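Local coordinates for staphylococcal nuclease domain-containing protein 1 (PDB 2WAC) that cleaves both DNA and RNA as an endonuclease, associates with the RNA-induced silencing complex, and through its Tudor domain binds peptides carrying symmetrically dimethylated arginine, at residues A[48-51]-A[55-58]; A[80-85]-A[91-96]; A[118-123]-A[193-198]; A[151-154]-A[158-161]. All coordinates share one frame; numbering follows the deposited sequence.

Interaction 1 (A[48-51]-A[55-58])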
loop_
_atom_site.group_PDB
_atom_site.type_symbol
_atom_site.label_atom_id
_atom_site.label_comp_id
_atom_site.label_asym_id
_atom_site.label_seq_id
_atom_site.Cartn_x
_atom_site.Cartn_y
_atom_site.Cartn_z
ATOM N N GLY A 48 5.244 -5.160 -28.948
ATOM C CA GLY A 48 5.835 -6.480 -29.171
ATOM C C GLY A 48 7.335 -6.496 -29.409
ATOM O O GLY A 48 7.927 -7.566 -29.574
ATOM N N SER A 49 7.952 -5.316 -29.436
ATOM C CA SER A 49 9.393 -5.201 -29.679
ATOM C C SER A 49 10.218 -5.319 -28.394
ATOM O O SER A 49 11.445 -5.442 -28.444
ATOM C CB SER A 49 9.718 -3.896 -30.414
ATOM O OG SER A 49 9.318 -2.765 -29.663
ATOM N N TYR A 50 9.537 -5.286 -27.251
ATOM C CA TYR A 50 10.182 -5.410 -25.946
ATOM C C TYR A 50 9.673 -6.637 -25.188
ATOM O O TYR A 50 8.467 -6.897 -25.142
ATOM C CB TYR A 50 9.955 -4.136 -25.118
ATOM C CG TYR A 50 10.659 -4.108 -23.772
ATOM C CD1 TYR A 50 11.975 -3.658 -23.660
ATOM C CD2 TYR A 50 10.003 -4.519 -22.612
ATOM C CE1 TYR A 50 12.626 -3.629 -22.426
ATOM C CE2 TYR A 50 10.644 -4.494 -21.374
ATOM C CZ TYR A 50 11.954 -4.047 -21.288
ATOM O OH TYR A 50 12.593 -4.019 -20.070
ATOM N N THR A 51 10.607 -7.392 -24.615
ATOM C CA THR A 51 10.287 -8.440 -23.651
ATOM C C THR A 51 11.208 -8.270 -22.434
ATOM O O THR A 51 12.409 -8.028 -22.594
ATOM C CB THR A 51 10.361 -9.873 -24.267
ATOM O OG1 THR A 51 9.715 -10.817 -23.398
ATOM C CG2 THR A 51 11.796 -10.309 -24.523
ATOM N N GLY A 55 12.535 -8.226 -12.803
ATOM C CA GLY A 55 13.267 -7.153 -12.130
ATOM C C GLY A 55 13.427 -5.864 -12.915
ATOM O O GLY A 55 13.775 -4.829 -12.343
ATOM N N ASP A 56 13.181 -5.925 -14.223
ATOM C CA ASP A 56 13.306 -4.762 -15.103
ATOM C C ASP A 56 12.378 -3.618 -14.690
ATOM O O ASP A 56 11.222 -3.849 -14.325
ATOM C CB ASP A 56 13.016 -5.156 -16.557
ATOM C CG ASP A 56 14.172 -5.900 -17.217
ATOM O OD1 ASP A 56 15.187 -6.179 -16.547
ATOM O OD2 ASP A 56 14.061 -6.202 -18.423
ATOM N N LEU A 57 12.897 -2.393 -14.735
ATOM C CA LEU A 57 12.067 -1.201 -14.572
ATOM C C LEU A 57 11.612 -0.742 -15.955
ATOM O O LEU A 57 12.439 -0.472 -16.830
ATOM C CB LEU A 57 12.828 -0.087 -13.845
ATOM C CG LEU A 57 12.064 1.189 -13.463
ATOM C CD1 LEU A 57 10.940 0.914 -12.464
ATOM C CD2 LEU A 57 13.020 2.234 -12.910
ATOM N N VAL A 58 10.298 -0.665 -16.145
ATOM C CA VAL A 58 9.717 -0.428 -17.468
ATOM C C VAL A 58 8.671 0.684 -17.481
ATOM O O VAL A 58 8.294 1.224 -16.437
ATOM C CB VAL A 58 9.058 -1.721 -18.042
ATOM C CG1 VAL A 58 10.092 -2.816 -18.257
ATOM C CG2 VAL A 58 7.924 -2.215 -17.142
#
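Y50 meets D56 and V58 with the far end of its ring. From CB, which points toward segment 55-58, CG is placed anti to the backbone N (chi1 -176°), and this extended torsion carries the ring across to the start of strand 57-61. Contact begins at CE2, 3.6 Å from CG1 of V58, and continues at CZ, which lies 3.8 Å from the same methyl. At the tip, OH of Y50 is 3.3 Å from CG1 of V58 and 3.1 Å from OD2 of D56, so one hydroxyl is set against a methyl and a carboxylate oxygen together. Both neighbours approach the ring obliquely; the carboxylate plane is turned 50° from the ring plane. OD2 of D56 has a firmer partner in the backbone N of K53, a hydrogen bond within the connecting loop that probably helps orient the carboxylate. Cutting Y50 back to alanine is likely to leave CG1 of V58 without the CE2 and OH atoms that pack against it and to open a gap beside L99 and A101, which the tyrosine side chain also touches. With V58 pairing through its backbone to A71, the contact belongs to the antiparallel Tudor sheet, of the SH3-like barrel family: an aromatic residue of the incoming loop packs on the first strand and on strand 99-101.

Interaction 2 (A[80-85]-A[91-96])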
loop_
_atom_site.group_PDB
_atom_site.type_symbol
_atom_site.label_atom_id
_atom_site.label_comp_id
_atom_site.label_asym_id
_atom_site.label_seq_id
_atom_site.Cartn_x
_atom_site.Cartn_y
_atom_site.Cartn_z
ATOM N N ASN A 80 3.216 -12.869 -21.224
ATOM C CA ASN A 80 2.666 -11.984 -20.197
ATOM C C ASN A 80 3.663 -11.701 -19.073
ATOM O O ASN A 80 4.616 -12.457 -18.874
ATOM C CB ASN A 80 1.378 -12.587 -19.620
ATOM C CG ASN A 80 0.352 -12.923 -20.694
ATOM O OD1 ASN A 80 -0.167 -12.035 -21.369
ATOM N ND2 ASN A 80 0.054 -14.210 -20.850
ATOM N N ALA A 81 3.445 -10.606 -18.349
ATOM C CA ALA A 81 4.257 -10.281 -17.178
ATOM C C ALA A 81 3.397 -9.746 -16.041
ATOM O O ALA A 81 2.344 -9.147 -16.275
ATOM C CB ALA A 81 5.348 -9.276 -17.535
ATOM N N THR A 82 3.849 -9.981 -14.813
ATOM C CA THR A 82 3.238 -9.384 -13.635
ATOM C C THR A 82 4.066 -8.166 -13.239
ATOM O O THR A 82 5.270 -8.278 -12.986
ATOM C CB THR A 82 3.149 -10.387 -12.465
ATOM O OG1 THR A 82 2.393 -11.533 -12.876
ATOM C CG2 THR A 82 2.473 -9.749 -11.249
ATOM N N VAL A 83 3.416 -7.005 -13.207
ATOM C CA VAL A 83 4.092 -5.744 -12.895
ATOM C C VAL A 83 3.507 -5.047 -11.666
ATOM O O VAL A 83 2.333 -5.225 -11.338
ATOM C CB VAL A 83 4.120 -4.756 -14.111
ATOM C CG1 VAL A 83 4.738 -5.416 -15.341
ATOM C CG2 VAL A 83 2.721 -4.203 -14.428
ATOM N N LEU A 84 4.351 -4.272 -10.991
ATOM C CA LEU A 84 3.933 -3.401 -9.899
ATOM C C LEU A 84 4.050 -1.956 -10.364
ATOM O O LEU A 84 5.110 -1.541 -10.829
ATOM C CB LEU A 84 4.808 -3.625 -8.656
ATOM C CG LEU A 84 4.770 -2.546 -7.559
ATOM C CD1 LEU A 84 3.457 -2.574 -6.782
ATOM C CD2 LEU A 84 5.962 -2.662 -6.609
ATOM N N TYR A 85 2.963 -1.197 -10.244
ATOM C CA TYR A 85 2.990 0.229 -10.561
ATOM C C TYR A 85 3.588 0.996 -9.385
ATOM O O TYR A 85 2.903 1.301 -8.407
ATOM C CB TYR A 85 1.594 0.727 -10.957
ATOM C CG TYR A 85 1.110 0.082 -12.237
ATOM C CD1 TYR A 85 1.556 0.537 -13.478
ATOM C CD2 TYR A 85 0.235 -1.005 -12.210
ATOM C CE1 TYR A 85 1.133 -0.062 -14.663
ATOM C CE2 TYR A 85 -0.196 -1.613 -13.390
ATOM C CZ TYR A 85 0.259 -1.133 -14.613
ATOM O OH TYR A 85 -0.156 -1.723 -15.788
ATOM N N LYS A 91 -0.897 -3.781 -8.642
ATOM C CA LYS A 91 -0.235 -4.749 -9.507
ATOM C C LYS A 91 -1.232 -5.281 -10.523
ATOM O O LYS A 91 -2.437 -5.302 -10.260
ATOM C CB LYS A 91 0.274 -5.937 -8.687
ATOM C CG LYS A 91 1.420 -5.662 -7.736
ATOM C CD LYS A 91 1.775 -6.950 -7.000
ATOM C CE LYS A 91 3.029 -6.814 -6.155
ATOM N NZ LYS A 91 2.808 -5.989 -4.943
ATOM N N GLU A 92 -0.731 -5.718 -11.679
ATOM C CA GLU A 92 -1.542 -6.490 -12.624
ATOM C C GLU A 92 -0.700 -7.407 -13.512
ATOM O O GLU A 92 0.501 -7.183 -13.706
ATOM C CB GLU A 92 -2.440 -5.581 -13.483
ATOM C CG GLU A 92 -1.754 -4.933 -14.686
ATOM C CD GLU A 92 -2.712 -4.136 -15.560
ATOM O OE1 GLU A 92 -3.907 -4.490 -15.634
ATOM O OE2 GLU A 92 -2.264 -3.153 -16.185
ATOM N N THR A 93 -1.349 -8.441 -14.042
ATOM C CA THR A 93 -0.753 -9.307 -15.053
ATOM C C THR A 93 -1.216 -8.856 -16.441
ATOM O O THR A 93 -2.409 -8.644 -16.680
ATOM C CB THR A 93 -1.054 -10.799 -14.789
ATOM O OG1 THR A 93 -0.546 -11.157 -13.497
ATOM C CG2 THR A 93 -0.395 -11.689 -15.841
ATOM N N LEU A 94 -0.244 -8.744 -17.342
ATOM C CA LEU A 94 -0.343 -7.923 -18.546
ATOM C C LEU A 94 0.440 -8.539 -19.710
ATOM O O LEU A 94 1.534 -9.052 -19.484
ATOM C CB LEU A 94 0.272 -6.551 -18.214
ATOM C CG LEU A 94 -0.041 -5.401 -19.156
ATOM C CD1 LEU A 94 -1.532 -5.355 -19.352
ATOM C CD2 LEU A 94 0.472 -4.074 -18.625
ATOM N N PRO A 95 -0.099 -8.499 -20.956
ATOM C CA PRO A 95 0.781 -8.886 -22.072
ATOM C C PRO A 95 2.043 -8.020 -22.160
ATOM O O PRO A 95 1.989 -6.811 -21.900
ATOM C CB PRO A 95 -0.097 -8.674 -23.311
ATOM C CG PRO A 95 -1.493 -8.772 -22.811
ATOM C CD PRO A 95 -1.461 -8.179 -21.425
ATOM N N THR A 96 3.163 -8.648 -22.515
ATOM C CA THR A 96 4.454 -7.960 -22.617
ATOM C C THR A 96 4.512 -6.956 -23.774
ATOM O O THR A 96 5.379 -6.079 -23.788
ATOM C CB THR A 96 5.631 -8.955 -22.743
ATOM O OG1 THR A 96 5.416 -9.807 -23.873
ATOM C CG2 THR A 96 5.756 -9.809 -21.491
#
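A81 and L94, and then V83 and E92, exchange backbone hydrogen bonds that join strands 80-85 and 91-95 into an antiparallel hairpin. Each pair makes two, with A81 N to L94 O at 2.7 Å, and V83 N to E92 O at 3.0 Å and nearly straight at 173°. Close CA-H...O contacts fill in between them, such as T93 CA to A81 O at 3.3 Å.

Among the side-chain polar contacts, T82 OG1 and T93 OG1 are hydrogen-bonded at 3.0 Å across a non-hydrogen-bonded pair; either may donate. Where A81, V83, E92 and L94 project, Y85 OH donates to E92 OE2 at 2.6 Å. The carboxylate oxygen is met on its anti side and sits at the ring's edge, the two planes 59° apart. E92 reaches it with CG between the backbone N and the carbonyl carbon (chi1 82°) and the chain extended beyond. The CD2 methyl of L94 lies against the same hydroxyl, 3.7 Å from Y85 OH.

Apolar contact is lighter: L84 CD1 lies 3.8 Å from K91 CG.

With a leucine in place of E92, the hydroxyl of Y85 would probably lose its acceptor and T63 its carboxylate partner. OE1 is held by T63 OG1 while OE2 accepts the tyrosine hydroxyl, so T63 probably helps orient the carboxylate that positions Y85. E92, just beyond the 62-90 region involved in dimethylarginine binding, thus probably helps hold Y85, whose ring also meets F62, within it.

Interaction 3 (A[118-123]-A[193-198])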
loop_
_atom_site.group_PDB
_atom_site.type_symbol
_atom_site.label_atom_id
_atom_site.label_comp_id
_atom_site.label_asym_id
_atom_site.label_seq_id
_atom_site.Cartn_x
_atom_site.Cartn_y
_atom_site.Cartn_z
ATOM N N LEU A 118 0.315 -2.608 8.315
ATOM C CA LEU A 118 -0.457 -1.945 9.367
ATOM C C LEU A 118 -0.078 -2.571 10.705
ATOM O O LEU A 118 -0.281 -3.768 10.924
ATOM C CB LEU A 118 -1.967 -2.038 9.111
ATOM C CG LEU A 118 -2.902 -1.181 9.980
ATOM C CD1 LEU A 118 -2.678 0.314 9.762
ATOM C CD2 LEU A 118 -4.357 -1.544 9.718
ATOM N N ALA A 119 0.489 -1.750 11.585
ATOM C CA ALA A 119 1.138 -2.229 12.806
ATOM C C ALA A 119 0.216 -3.011 13.739
ATOM O O ALA A 119 -0.858 -2.532 14.108
ATOM C CB ALA A 119 1.794 -1.070 13.551
ATOM N N LEU A 120 0.651 -4.223 14.086
ATOM C CA LEU A 120 0.037 -5.057 15.134
ATOM C C LEU A 120 -1.396 -5.540 14.862
ATOM O O LEU A 120 -2.106 -5.938 15.788
ATOM C CB LEU A 120 0.112 -4.362 16.506
ATOM C CG LEU A 120 1.435 -3.777 17.018
ATOM C CD1 LEU A 120 1.202 -3.099 18.356
ATOM C CD2 LEU A 120 2.527 -4.836 17.144
ATOM N N VAL A 121 -1.805 -5.519 13.599
ATOM C CA VAL A 121 -3.150 -5.941 13.209
ATOM C C VAL A 121 -3.102 -7.307 12.521
ATOM O O VAL A 121 -2.313 -7.515 11.596
ATOM C CB VAL A 121 -3.826 -4.879 12.293
ATOM C CG1 VAL A 121 -5.010 -5.461 11.541
ATOM C CG2 VAL A 121 -4.262 -3.666 13.109
ATOM N N ALA A 122 -3.931 -8.234 12.995
ATOM C CA ALA A 122 -4.094 -9.534 12.349
ATOM C C ALA A 122 -5.529 -9.683 11.857
ATOM O O ALA A 122 -6.473 -9.362 12.583
ATOM C CB ALA A 122 -3.736 -10.663 13.309
ATOM N N LEU A 123 -5.690 -10.157 10.623
ATOM C CA LEU A 123 -7.018 -10.411 10.060
ATOM C C LEU A 123 -7.747 -11.515 10.832
ATOM O O LEU A 123 -7.104 -12.428 11.352
ATOM C CB LEU A 123 -6.926 -10.785 8.577
ATOM C CG LEU A 123 -6.791 -9.684 7.520
ATOM C CD1 LEU A 123 -6.606 -10.330 6.164
ATOM C CD2 LEU A 123 -7.997 -8.745 7.502
ATOM N N LYS A 193 6.142 -2.557 23.294
ATOM C CA LYS A 193 5.375 -3.064 24.440
ATOM C C LYS A 193 4.126 -2.239 24.768
ATOM O O LYS A 193 3.041 -2.794 24.949
ATOM C CB LYS A 193 6.275 -3.176 25.674
ATOM C CG LYS A 193 5.593 -3.739 26.907
ATOM C CD LYS A 193 6.419 -3.458 28.149
ATOM C CE LYS A 193 5.773 -4.035 29.389
ATOM N NZ LYS A 193 4.486 -3.359 29.713
ATOM N N GLU A 194 4.293 -0.921 24.848
ATOM C CA GLU A 194 3.196 -0.009 25.165
ATOM C C GLU A 194 2.068 -0.137 24.145
ATOM O O GLU A 194 0.901 -0.271 24.518
ATOM C CB GLU A 194 3.709 1.432 25.232
ATOM C CG GLU A 194 2.649 2.475 25.551
ATOM C CD GLU A 194 3.249 3.830 25.872
ATOM O OE1 GLU A 194 4.146 3.897 26.743
ATOM O OE2 GLU A 194 2.818 4.832 25.260
ATOM N N LEU A 195 2.431 -0.112 22.862
ATOM C CA LEU A 195 1.477 -0.253 21.764
ATOM C C LEU A 195 0.822 -1.639 21.731
ATOM O O LEU A 195 -0.379 -1.748 21.479
ATOM C CB LEU A 195 2.146 0.069 20.420
ATOM C CG LEU A 195 1.274 0.526 19.244
ATOM C CD1 LEU A 195 0.641 1.893 19.497
ATOM C CD2 LEU A 195 2.088 0.555 17.956
ATOM N N VAL A 196 1.610 -2.684 21.991
ATOM C CA VAL A 196 1.095 -4.058 22.084
ATOM C C VAL A 196 0.053 -4.191 23.199
ATOM O O VAL A 196 -1.020 -4.758 22.983
ATOM C CB VAL A 196 2.243 -5.103 22.260
ATOM C CG1 VAL A 196 1.715 -6.435 22.800
ATOM C CG2 VAL A 196 2.974 -5.324 20.940
ATOM N N ASP A 197 0.373 -3.654 24.378
ATOM C CA ASP A 197 -0.535 -3.662 25.527
ATOM C C ASP A 197 -1.825 -2.893 25.242
ATOM O O ASP A 197 -2.916 -3.354 25.576
ATOM C CB ASP A 197 0.155 -3.080 26.769
ATOM C CG ASP A 197 1.234 -3.995 27.334
ATOM O OD1 ASP A 197 1.287 -5.184 26.957
ATOM O OD2 ASP A 197 2.029 -3.520 28.172
ATOM N N GLN A 198 -1.689 -1.725 24.620
ATOM C CA GLN A 198 -2.837 -0.881 24.287
ATOM C C GLN A 198 -3.797 -1.554 23.296
ATOM O O GLN A 198 -5.014 -1.525 23.493
ATOM C CB GLN A 198 -2.371 0.495 23.795
ATOM C CG GLN A 198 -1.929 1.417 24.939
ATOM C CD GLN A 198 -1.072 2.598 24.496
ATOM O OE1 GLN A 198 -0.713 2.727 23.327
ATOM N NE2 GLN A 198 -0.741 3.468 25.444
#
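L120 reaches helix 193-208 with CG anti to its carbonyl carbon (chi1 -49°) and an extended second torsion (chi2 177°), which together thrust CD1 at L195 and V196. The backbone prepares this: L118 to V121 form a type II beta turn, and L120 occupies its third position with a positive phi of 65°, directing CB toward the helix. This turn joins strands 113-118 and 121-122 of the extended Tudor domain, the Tudor and SN5 piece of a longer protein, and packs there on the C-terminal helix.

CD1 is the branch that does most of the touching. It lies 3.7 Å from CG of L195 and about as far from that residue's backbone C, so it presses on the helix backbone as well as on a side chain. L195 contributes through CB, CG and CD2; with its CG anti to the backbone N, CD2 comes to 3.8 Å from CD1 of L120. On the V196 side the two side chains cross at about a right angle, and no hydrogen bond spans the segments. The contact is apolar and mostly buried.

Around it, A119 and L195 both touch E151 and T162, which brings strands 145-152 and 159-164 to the same junction, while the backbone of L120 pairs with E185. The leucine therefore helps tie the end of a strand in the mixed five-stranded sheet to the C-terminal helix. CG2 of V196 meets both leucine methyls, 3.8 Å from CD1 and 3.9 Å from CD2 of L120.

Interaction 4 (A[151-154]-A[158-161])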
loop_
_atom_site.group_PDB
_atom_site.type_symbol
_atom_site.label_atom_id
_atom_site.label_comp_id
_atom_site.label_asym_id
_atom_site.label_seq_id
_atom_site.Cartn_x
_atom_site.Cartn_y
_atom_site.Cartn_z
ATOM N N GLU A 151 6.778 2.233 13.100
ATOM C CA GLU A 151 6.916 1.674 14.449
ATOM C C GLU A 151 8.089 0.705 14.566
ATOM O O GLU A 151 8.741 0.632 15.610
ATOM C CB GLU A 151 5.624 0.973 14.882
ATOM C CG GLU A 151 4.366 1.846 14.833
ATOM C CD GLU A 151 4.346 2.953 15.880
ATOM O OE1 GLU A 151 5.109 2.880 16.867
ATOM O OE2 GLU A 151 3.554 3.904 15.715
ATOM N N LEU A 152 8.340 -0.042 13.495
ATOM C CA LEU A 152 9.437 -1.003 13.455
ATOM C C LEU A 152 9.923 -1.211 12.032
ATOM O O LEU A 152 9.129 -1.472 11.127
ATOM C CB LEU A 152 9.014 -2.352 14.054
ATOM C CG LEU A 152 10.121 -3.384 14.312
ATOM C CD1 LEU A 152 10.960 -3.004 15.528
ATOM C CD2 LEU A 152 9.533 -4.770 14.493
ATOM N N LYS A 153 11.234 -1.090 11.846
ATOM C CA LYS A 153 11.875 -1.462 10.589
ATOM C C LYS A 153 12.005 -2.980 10.520
ATOM O O LYS A 153 12.413 -3.620 11.492
ATOM C CB LYS A 153 13.260 -0.822 10.470
ATOM C CG LYS A 153 13.264 0.697 10.426
ATOM C CD LYS A 153 14.684 1.231 10.548
ATOM C CE LYS A 153 14.713 2.753 10.613
ATOM N NZ LYS A 153 14.353 3.375 9.306
ATOM N N VAL A 154 11.642 -3.546 9.372
ATOM C CA VAL A 154 11.755 -4.982 9.133
ATOM C C VAL A 154 12.642 -5.200 7.916
ATOM O O VAL A 154 12.395 -4.633 6.851
ATOM C CB VAL A 154 10.372 -5.647 8.891
ATOM C CG1 VAL A 154 10.518 -7.163 8.772
ATOM C CG2 VAL A 154 9.395 -5.299 10.008
ATOM N N PRO A 158 7.936 -5.022 4.138
ATOM C CA PRO A 158 7.384 -3.724 4.553
ATOM C C PRO A 158 7.498 -3.438 6.056
ATOM O O PRO A 158 7.211 -4.308 6.880
ATOM C CB PRO A 158 5.911 -3.825 4.141
ATOM C CG PRO A 158 5.904 -4.795 3.023
ATOM C CD PRO A 158 6.946 -5.809 3.376
ATOM N N ASN A 159 7.928 -2.224 6.395
ATOM C CA ASN A 159 8.040 -1.792 7.790
ATOM C C ASN A 159 6.671 -1.640 8.452
ATOM O O ASN A 159 5.681 -1.349 7.778
ATOM C CB ASN A 159 8.822 -0.474 7.887
ATOM C CG ASN A 159 10.263 -0.602 7.405
ATOM O OD1 ASN A 159 10.835 -1.691 7.388
ATOM N ND2 ASN A 159 10.857 0.523 7.022
ATOM N N LEU A 160 6.620 -1.853 9.766
ATOM C CA LEU A 160 5.390 -1.669 10.544
ATOM C C LEU A 160 5.095 -0.183 10.740
ATOM O O LEU A 160 5.972 0.576 11.156
ATOM C CB LEU A 160 5.498 -2.367 11.909
ATOM C CG LEU A 160 5.072 -3.833 12.076
ATOM C CD1 LEU A 160 5.797 -4.781 11.124
ATOM C CD2 LEU A 160 5.276 -4.275 13.524
ATOM N N ALA A 161 3.863 0.223 10.438
ATOM C CA ALA A 161 3.465 1.623 10.554
ATOM C C ALA A 161 2.060 1.792 11.125
ATOM O O ALA A 161 1.160 1.006 10.821
ATOM C CB ALA A 161 3.572 2.320 9.199
#
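The carbonyl oxygen of L160 accepts two backbone N-H groups from segment 151-154: E151 N at 2.7 Å, and L152 N at 3.4 Å in a weak bond. Since E151 and L152 both face L160, this is a classic beta bulge. The stronger donor, E151 N, is tilted 29° from the carbonyl plane. The pair is closed in the other direction by L160 N to L152 O at 2.9 Å, with the donor in the plane of that carbonyl.

Further along, the side chain of N159 takes over from the backbone. Its OD1 accepts V154 N at 2.8 Å, nearly straight at the hydrogen (170°), although the donor sits 40° above the amide carbonyl plane. With CG anti to the carbonyl carbon, the amide swings across toward the opposite backbone, and CB of N159 also rests 3.4 Å from O of L152. One side chain thus extends the pairing of the strands toward the turn.

Apolar contacts are sparser. V154 CG2 meets L160 CD1 at 3.8 Å, the two side chains crossing at a slant, and the CB atoms of L152 and L160 are 4.1 Å apart on the same face of the sheet, where R187 touches both leucines.

The hairpin of strands 145-152 and 159-164 belongs to the mixed five-stranded sheet, in which strand 145-152 also pairs with strand 5-12. Strand 113-118 runs alongside 159-164 on its other flank, with A117 pairing to N159 and A161, while E151 is anchored by T162 and N149 and touches L192, just ahead of helix 193-208.

From the N terminus, interaction 1 comes first, closing a short loop between the segment after helix 26-42 and the start of strand 57-61. Interaction 2 follows in series, closing the 80-85/91-95 hairpin of the same Tudor sheet; the two touch lightly through Y50 and T96, their centres about 10 Å apart. Interaction 3 then spans some seventy residues, bringing the turn after strand 113-118 to the C-terminal helix. Within that span lies interaction 4, a local hairpin closure, joined to interaction 3 by a probable hydrogen bond from A119 N to A161 O. Interactions 2 and 3 have centres about 34 Å apart, on opposite sides of the chain's centre.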